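DBF2 kinase activator protein MOB1 (Saccharomyces cerevisiae, PDB 2HJN) activates the DBF2 protein kinase by binding it, allowing CDC15 to phosphorylate it in late anaphase within the mitotic exit network. Local coordinates at residues 91-96 / 199-204; 176-181 / 206-211. All blocks are in the same frame, centred on the assembly; numbering follows the deposited sequence.

Contact 1: residues 91-96 / 199-204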
loop_
_atom_site.group_PDB
_atom_site.type_symbol
_atom_site.label_atom_id
_atom_site.label_comp_id
_atom_site.label_asym_id
_atom_site.label_seq_id
_atom_site.Cartn_x
_atom_site.Cartn_y
_atom_site.Cartn_z
ATOM N N ASN A 91 -0.741 -5.927 -6.797
ATOM C CA ASN A 91 -1.967 -5.190 -6.507
ATOM C C ASN A 91 -1.801 -4.142 -5.381
ATOM O O ASN A 91 -2.221 -2.975 -5.558
ATOM C CB ASN A 91 -3.133 -6.161 -6.142
ATOM C CG ASN A 91 -4.444 -5.436 -6.007
ATOM O OD1 ASN A 91 -4.954 -4.854 -6.993
ATOM N ND2 ASN A 91 -5.010 -5.431 -4.789
HETATM N N MSE A 92 -1.183 -4.537 -4.259
HETATM C CA MSE A 92 -0.947 -3.604 -3.142
HETATM C C MSE A 92 0.038 -2.499 -3.541
HETATM O O MSE A 92 -0.194 -1.306 -3.253
HETATM C CB MSE A 92 -0.490 -4.363 -1.867
HETATM C CG MSE A 92 -0.077 -3.412 -0.674
HETATM SE SE MSE A 92 1.760 -2.741 -0.863
HETATM C CE MSE A 92 2.583 -4.485 -0.576
ATOM N N LEU A 93 1.090 -2.869 -4.265
ATOM C CA LEU A 93 2.100 -1.894 -4.712
ATOM C C LEU A 93 1.570 -0.921 -5.793
ATOM O O LEU A 93 1.787 0.280 -5.700
ATOM C CB LEU A 93 3.370 -2.612 -5.154
ATOM C CG LEU A 93 4.223 -3.263 -4.031
ATOM C CD1 LEU A 93 5.140 -4.295 -4.666
ATOM C CD2 LEU A 93 5.052 -2.256 -3.196
ATOM N N TYR A 94 0.826 -1.413 -6.788
ATOM C CA TYR A 94 0.200 -0.476 -7.785
ATOM C C TYR A 94 -0.835 0.400 -7.160
ATOM O O TYR A 94 -0.941 1.602 -7.449
ATOM C CB TYR A 94 -0.341 -1.215 -9.030
ATOM C CG TYR A 94 -0.012 -0.505 -10.314
ATOM C CD1 TYR A 94 1.082 -0.890 -11.078
ATOM C CD2 TYR A 94 -0.767 0.575 -10.757
ATOM C CE1 TYR A 94 1.415 -0.217 -12.248
ATOM C CE2 TYR A 94 -0.450 1.264 -11.970
ATOM C CZ TYR A 94 0.641 0.855 -12.694
ATOM O OH TYR A 94 0.967 1.485 -13.861
ATOM N N GLY A 95 -1.562 -0.164 -6.241
ATOM C CA GLY A 95 -2.584 0.557 -5.518
ATOM C C GLY A 95 -2.030 1.715 -4.741
ATOM O O GLY A 95 -2.709 2.701 -4.568
ATOM N N SER A 96 -0.817 1.591 -4.213
ATOM C CA SER A 96 -0.220 2.677 -3.436
ATOM C C SER A 96 0.093 3.933 -4.277
ATOM O O SER A 96 0.062 5.079 -3.781
ATOM C CB SER A 96 1.041 2.188 -2.687
ATOM O OG SER A 96 2.160 2.108 -3.553
ATOM N N THR A 199 11.657 -0.740 0.362
ATOM C CA THR A 199 12.097 -2.058 0.888
ATOM C C THR A 199 11.035 -3.137 0.635
ATOM O O THR A 199 11.368 -4.242 0.220
ATOM C CB THR A 199 12.555 -1.981 2.404
ATOM O OG1 THR A 199 13.582 -0.985 2.566
ATOM C CG2 THR A 199 13.134 -3.317 2.870
ATOM N N VAL A 200 9.754 -2.784 0.805
ATOM C CA VAL A 200 8.661 -3.675 0.462
ATOM C C VAL A 200 8.691 -3.986 -1.057
ATOM O O VAL A 200 8.474 -5.146 -1.461
ATOM C CB VAL A 200 7.284 -3.106 0.893
ATOM C CG1 VAL A 200 6.147 -4.000 0.386
ATOM C CG2 VAL A 200 7.194 -3.021 2.374
ATOM N N LEU A 201 8.946 -2.972 -1.888
ATOM C CA LEU A 201 8.975 -3.193 -3.356
ATOM C C LEU A 201 10.129 -4.136 -3.709
ATOM O O LEU A 201 9.940 -5.116 -4.419
ATOM C CB LEU A 201 9.148 -1.855 -4.127
ATOM C CG LEU A 201 9.335 -1.924 -5.655
ATOM C CD1 LEU A 201 8.264 -2.766 -6.366
ATOM C CD2 LEU A 201 9.405 -0.457 -6.257
ATOM N N ASN A 202 11.326 -3.817 -3.207
ATOM C CA ASN A 202 12.549 -4.585 -3.513
ATOM C C ASN A 202 12.483 -6.012 -2.958
ATOM O O ASN A 202 12.976 -6.942 -3.606
ATOM C CB ASN A 202 13.834 -3.878 -3.023
ATOM C CG ASN A 202 14.143 -2.576 -3.759
ATOM O OD1 ASN A 202 13.611 -2.281 -4.833
ATOM N ND2 ASN A 202 15.016 -1.763 -3.145
ATOM N N THR A 203 11.864 -6.174 -1.790
ATOM C CA THR A 203 11.674 -7.508 -1.181
ATOM C C THR A 203 10.731 -8.391 -1.974
ATOM O O THR A 203 11.059 -9.542 -2.222
ATOM C CB THR A 203 11.255 -7.448 0.336
ATOM O OG1 THR A 203 12.250 -6.697 1.089
ATOM C CG2 THR A 203 11.139 -8.847 0.924
ATOM N N SER A 204 9.566 -7.853 -2.366
ATOM C CA SER A 204 8.592 -8.558 -3.283
ATOM C C SER A 204 9.222 -8.991 -4.593
ATOM O O SER A 204 9.102 -10.135 -5.026
ATOM C CB SER A 204 7.405 -7.602 -3.573
ATOM O OG SER A 204 6.396 -8.138 -4.472
#
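Val200 meets the two apolar side chains that helix 91-96 presents, Met92 and Leu93, and does so with a single methyl. Its CG1 lies anti to the backbone N (chi1 174°), and from there it touches the CE methyl at the end of Met92, a selenomethionine, at 3.7 Å. The Met92 chain bends at chi2 and chi3, and the two side chains cross at about a right angle. The same CG1 is 4.1 Å from Leu93 CD2, so one valine methyl is shared by neighbouring residues of the other helix.

At Leu201 the contact passes to the backbone as well as the side chain: Leu93 CD2 comes to 4.0 Å from Leu201 CA. The other branch, Leu93 CD1, meets Leu201 CD1 at 3.9 Å, which shows that the two leucines touch through branch ends. One turn on, Ser204 borders the same methyl, its OG being 4.0 Å from Leu93 CD1. This is van der Waals contact only; the hydroxyl's polar partners are Gln89 and, in a probable hydrogen bond, Tyr181. Leu93 thus rests on Val200, Leu201 and Ser204 at once, and an alanine here would probably open a gap beside all three, leaving Met92 as the chief apolar link between the helices.

No hydrogen bond joins the segments, whose axes approach to 11.1 Å at 147° between their N-to-C directions, roughly antiparallel. Beyond the pair, Leu201 also packs on Tyr185 of helix 165-187 and on Phe189 and Ile192 of helix 189-194, while Val200 and Met92 reach Val200 and Ser96 of the second subunit; the contact therefore joins helices 75-97 and 198-214 beside the homodimer interface.

Contact 2: residues 176-181 / 206-211. With SO4 (sulfate ion), chain C.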
loop_
_atom_site.group_PDB
_atom_site.type_symbol
_atom_site.label_atom_id
_atom_site.label_comp_id
_atom_site.label_asym_id
_atom_site.label_seq_id
_atom_site.Cartn_x
_atom_site.Cartn_y
_atom_site.Cartn_z
ATOM N N ARG A 176 3.628 -11.883 -17.667
ATOM C CA ARG A 176 2.834 -10.632 -17.619
ATOM C C ARG A 176 2.973 -9.795 -16.320
ATOM O O ARG A 176 3.143 -8.558 -16.374
ATOM C CB ARG A 176 1.388 -10.968 -17.956
ATOM C CG ARG A 176 1.305 -11.595 -19.377
ATOM C CD ARG A 176 -0.114 -12.006 -19.761
ATOM N NE ARG A 176 -0.138 -12.877 -20.926
ATOM C CZ ARG A 176 -1.237 -13.160 -21.628
ATOM N NH1 ARG A 176 -2.425 -12.624 -21.295
ATOM N NH2 ARG A 176 -1.154 -14.000 -22.657
ATOM N N LEU A 177 2.915 -10.441 -15.149
ATOM C CA LEU A 177 3.069 -9.705 -13.894
ATOM C C LEU A 177 4.422 -8.986 -13.826
ATOM O O LEU A 177 4.507 -7.864 -13.308
ATOM C CB LEU A 177 2.874 -10.654 -12.699
ATOM C CG LEU A 177 1.446 -11.196 -12.475
ATOM C CD1 LEU A 177 1.375 -12.161 -11.255
ATOM C CD2 LEU A 177 0.384 -10.089 -12.353
ATOM N N PHE A 178 5.473 -9.604 -14.374
ATOM C CA PHE A 178 6.805 -8.931 -14.457
ATOM C C PHE A 178 6.751 -7.576 -15.125
ATOM O O PHE A 178 7.360 -6.668 -14.619
ATOM C CB PHE A 178 7.910 -9.803 -15.122
ATOM C CG PHE A 178 9.320 -9.191 -15.023
ATOM C CD1 PHE A 178 10.230 -9.637 -14.057
ATOM C CD2 PHE A 178 9.726 -8.197 -15.923
ATOM C CE1 PHE A 178 11.502 -9.075 -13.956
ATOM C CE2 PHE A 178 11.009 -7.585 -15.814
ATOM C CZ PHE A 178 11.882 -8.029 -14.835
ATOM N N ARG A 179 6.045 -7.446 -16.264
ATOM C CA ARG A 179 5.876 -6.159 -16.971
ATOM C C ARG A 179 5.311 -5.037 -16.054
ATOM O O ARG A 179 5.582 -3.866 -16.290
ATOM C CB ARG A 179 4.925 -6.332 -18.189
ATOM C CG ARG A 179 5.527 -7.305 -19.267
ATOM C CD ARG A 179 4.655 -7.729 -20.435
ATOM N NE ARG A 179 5.379 -8.811 -21.101
ATOM C CZ ARG A 179 4.838 -9.822 -21.762
ATOM N NH1 ARG A 179 3.535 -9.910 -21.886
ATOM N NH2 ARG A 179 5.633 -10.749 -22.320
ATOM N N VAL A 180 4.491 -5.410 -15.057
ATOM C CA VAL A 180 3.939 -4.425 -14.072
ATOM C C VAL A 180 5.057 -3.946 -13.163
ATOM O O VAL A 180 5.189 -2.736 -12.922
ATOM C CB VAL A 180 2.770 -5.011 -13.238
ATOM C CG1 VAL A 180 2.205 -3.925 -12.299
ATOM C CG2 VAL A 180 1.640 -5.576 -14.190
ATOM N N TYR A 181 5.883 -4.865 -12.669
ATOM C CA TYR A 181 7.080 -4.440 -11.892
ATOM C C TYR A 181 7.958 -3.514 -12.729
ATOM O O TYR A 181 8.469 -2.502 -12.207
ATOM C CB TYR A 181 7.959 -5.639 -11.465
ATOM C CG TYR A 181 7.523 -6.365 -10.211
ATOM C CD1 TYR A 181 7.549 -5.744 -8.966
ATOM C CD2 TYR A 181 7.125 -7.704 -10.279
ATOM C CE1 TYR A 181 7.163 -6.456 -7.819
ATOM C CE2 TYR A 181 6.751 -8.397 -9.173
ATOM C CZ TYR A 181 6.778 -7.776 -7.944
ATOM O OH TYR A 181 6.429 -8.529 -6.880
ATOM N N ARG A 206 12.450 -9.288 -5.377
ATOM C CA ARG A 206 13.495 -10.257 -5.110
ATOM C C ARG A 206 12.885 -11.666 -4.958
ATOM O O ARG A 206 13.397 -12.620 -5.527
ATOM C CB ARG A 206 14.267 -9.878 -3.818
ATOM C CG ARG A 206 15.267 -10.978 -3.268
ATOM C CD ARG A 206 16.045 -10.538 -1.960
ATOM N NE ARG A 206 15.268 -10.707 -0.712
ATOM C CZ ARG A 206 15.012 -9.726 0.171
ATOM N NH1 ARG A 206 15.459 -8.485 -0.057
ATOM N NH2 ARG A 206 14.311 -9.974 1.281
ATOM N N HIS A 207 11.833 -11.788 -4.148
ATOM C CA HIS A 207 11.153 -13.073 -3.904
ATOM C C HIS A 207 10.494 -13.598 -5.209
ATOM O O HIS A 207 10.541 -14.819 -5.503
ATOM C CB HIS A 207 10.176 -12.920 -2.714
ATOM C CG HIS A 207 9.482 -14.198 -2.310
ATOM N ND1 HIS A 207 8.145 -14.244 -1.963
ATOM C CD2 HIS A 207 9.931 -15.476 -2.219
ATOM C CE1 HIS A 207 7.806 -15.485 -1.664
ATOM N NE2 HIS A 207 8.868 -16.255 -1.818
ATOM N N PHE A 208 9.930 -12.681 -6.011
ATOM C CA PHE A 208 9.331 -13.025 -7.326
ATOM C C PHE A 208 10.404 -13.664 -8.241
ATOM O O PHE A 208 10.186 -14.729 -8.807
ATOM C CB PHE A 208 8.719 -11.750 -7.958
ATOM C CG PHE A 208 8.005 -11.970 -9.284
ATOM C CD1 PHE A 208 6.620 -12.111 -9.329
ATOM C CD2 PHE A 208 8.714 -11.965 -10.492
ATOM C CE1 PHE A 208 5.918 -12.294 -10.584
ATOM C CE2 PHE A 208 8.055 -12.127 -11.745
ATOM C CZ PHE A 208 6.642 -12.278 -11.794
ATOM N N CYS A 209 11.574 -13.013 -8.334
ATOM C CA CYS A 209 12.678 -13.443 -9.186
ATOM C C CYS A 209 13.365 -14.719 -8.700
ATOM O O CYS A 209 13.757 -15.527 -9.522
ATOM C CB CYS A 209 13.718 -12.326 -9.359
ATOM S SG CYS A 209 13.085 -10.889 -10.303
ATOM N N LEU A 210 13.557 -14.878 -7.394
ATOM C CA LEU A 210 14.111 -16.125 -6.857
ATOM C C LEU A 210 13.195 -17.323 -7.085
ATOM O O LEU A 210 13.666 -18.424 -7.418
ATOM C CB LEU A 210 14.432 -15.989 -5.358
ATOM C CG LEU A 210 15.592 -15.058 -5.052
ATOM C CD1 LEU A 210 15.595 -14.703 -3.550
ATOM C CD2 LEU A 210 16.900 -15.754 -5.490
ATOM N N PHE A 211 11.888 -17.090 -6.935
ATOM C CA PHE A 211 10.867 -18.128 -7.117
ATOM C C PHE A 211 10.845 -18.613 -8.576
ATOM O O PHE A 211 10.906 -19.822 -8.840
ATOM C CB PHE A 211 9.501 -17.623 -6.644
ATOM C CG PHE A 211 8.497 -18.709 -6.444
ATOM C CD1 PHE A 211 8.321 -19.282 -5.191
ATOM C CD2 PHE A 211 7.717 -19.148 -7.499
ATOM C CE1 PHE A 211 7.429 -20.294 -4.998
ATOM C CE2 PHE A 211 6.807 -20.178 -7.308
ATOM C CZ PHE A 211 6.670 -20.742 -6.054
HETATM S S SO4 C . 2.781 -13.372 -23.539
HETATM O O1 SO4 C . 2.711 -14.529 -22.640
HETATM O O2 SO4 C . 4.213 -13.076 -23.725
HETATM O O3 SO4 C . 2.045 -13.579 -24.775
HETATM O O4 SO4 C . 2.155 -12.172 -23.013
#
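Phe208 pushes its ring against three residues of helix 176-181 and contributes the most buried surface of any residue in the contact. Its CG stands anti to the backbone N (chi1 -177°), which directs the ring across the gap between the helices. Over one face, offset toward the rim, sits Tyr181 CE2, 3.7 Å from Phe208 CD1. The ring centroids are 5.3 Å apart and the planes are inclined at 66°, so this is an edge-to-face pair with Tyr181 supplying the edge. The Tyr181 hydroxyl has its polar partner in Ser204, a probable hydrogen bond.

The far end of the Phe208 ring is held by residues one turn earlier in the opposite helix. Phe208 CE1 lies 4.1 Å from Leu177 CB, and Phe208 CE2 is 4.0 Å from Phe178 CD1, close to the plane of the Phe178 ring. Cys209 SG also approaches that ring's edge, more loosely. Phe86 of helix 75-97 makes a further edge-to-face pair with Phe208.

Arg176 and Arg179 leave helix 176-181 on the side turned from these rings and reach a sulfate ion beyond the segment's N-terminal end, probably from the crystallisation liquor. Arg179 grips it by two nearly straight bonds from the edge of its guanidinium: NH1 to sulfate O4 at 2.9 Å and NH2 to sulfate O2 at 3.1 Å. Arg176 NE adds a weak, strongly bent bond to the same O4, and Arg175 NH2 also hydrogen-bonds the ion. Such an arginine-lined anion site is consistent with the basic phosphopeptide-binding pocket known in Mob1 proteins. The aromatic interface behind it, between segments whose axes run at 149° to each other, belongs to the antiparallel helical bundle at the core of the Mob1/phocein fold.

How the contacts relate
From the N terminus, helix 75-97 comes first and supplies residues 91-96. Helix 165-187 follows with 176-181, and helix 198-214 then provides both 199-204 and 206-211. Contact 1 closes a long loop of 102 residues that holds all four zinc ligands, Cys101, Cys106, His183 and His188; contact 2 closes a short one of 24, within which only the two histidines lie. The segments alternate along the chain, so the closures cross. Helix 198-214 is thereby tied to helix 75-97 through its early turns and to helix 165-187 farther on, while Tyr94 CD1, 3.5 Å from Val180 CG1, joins those two helices directly.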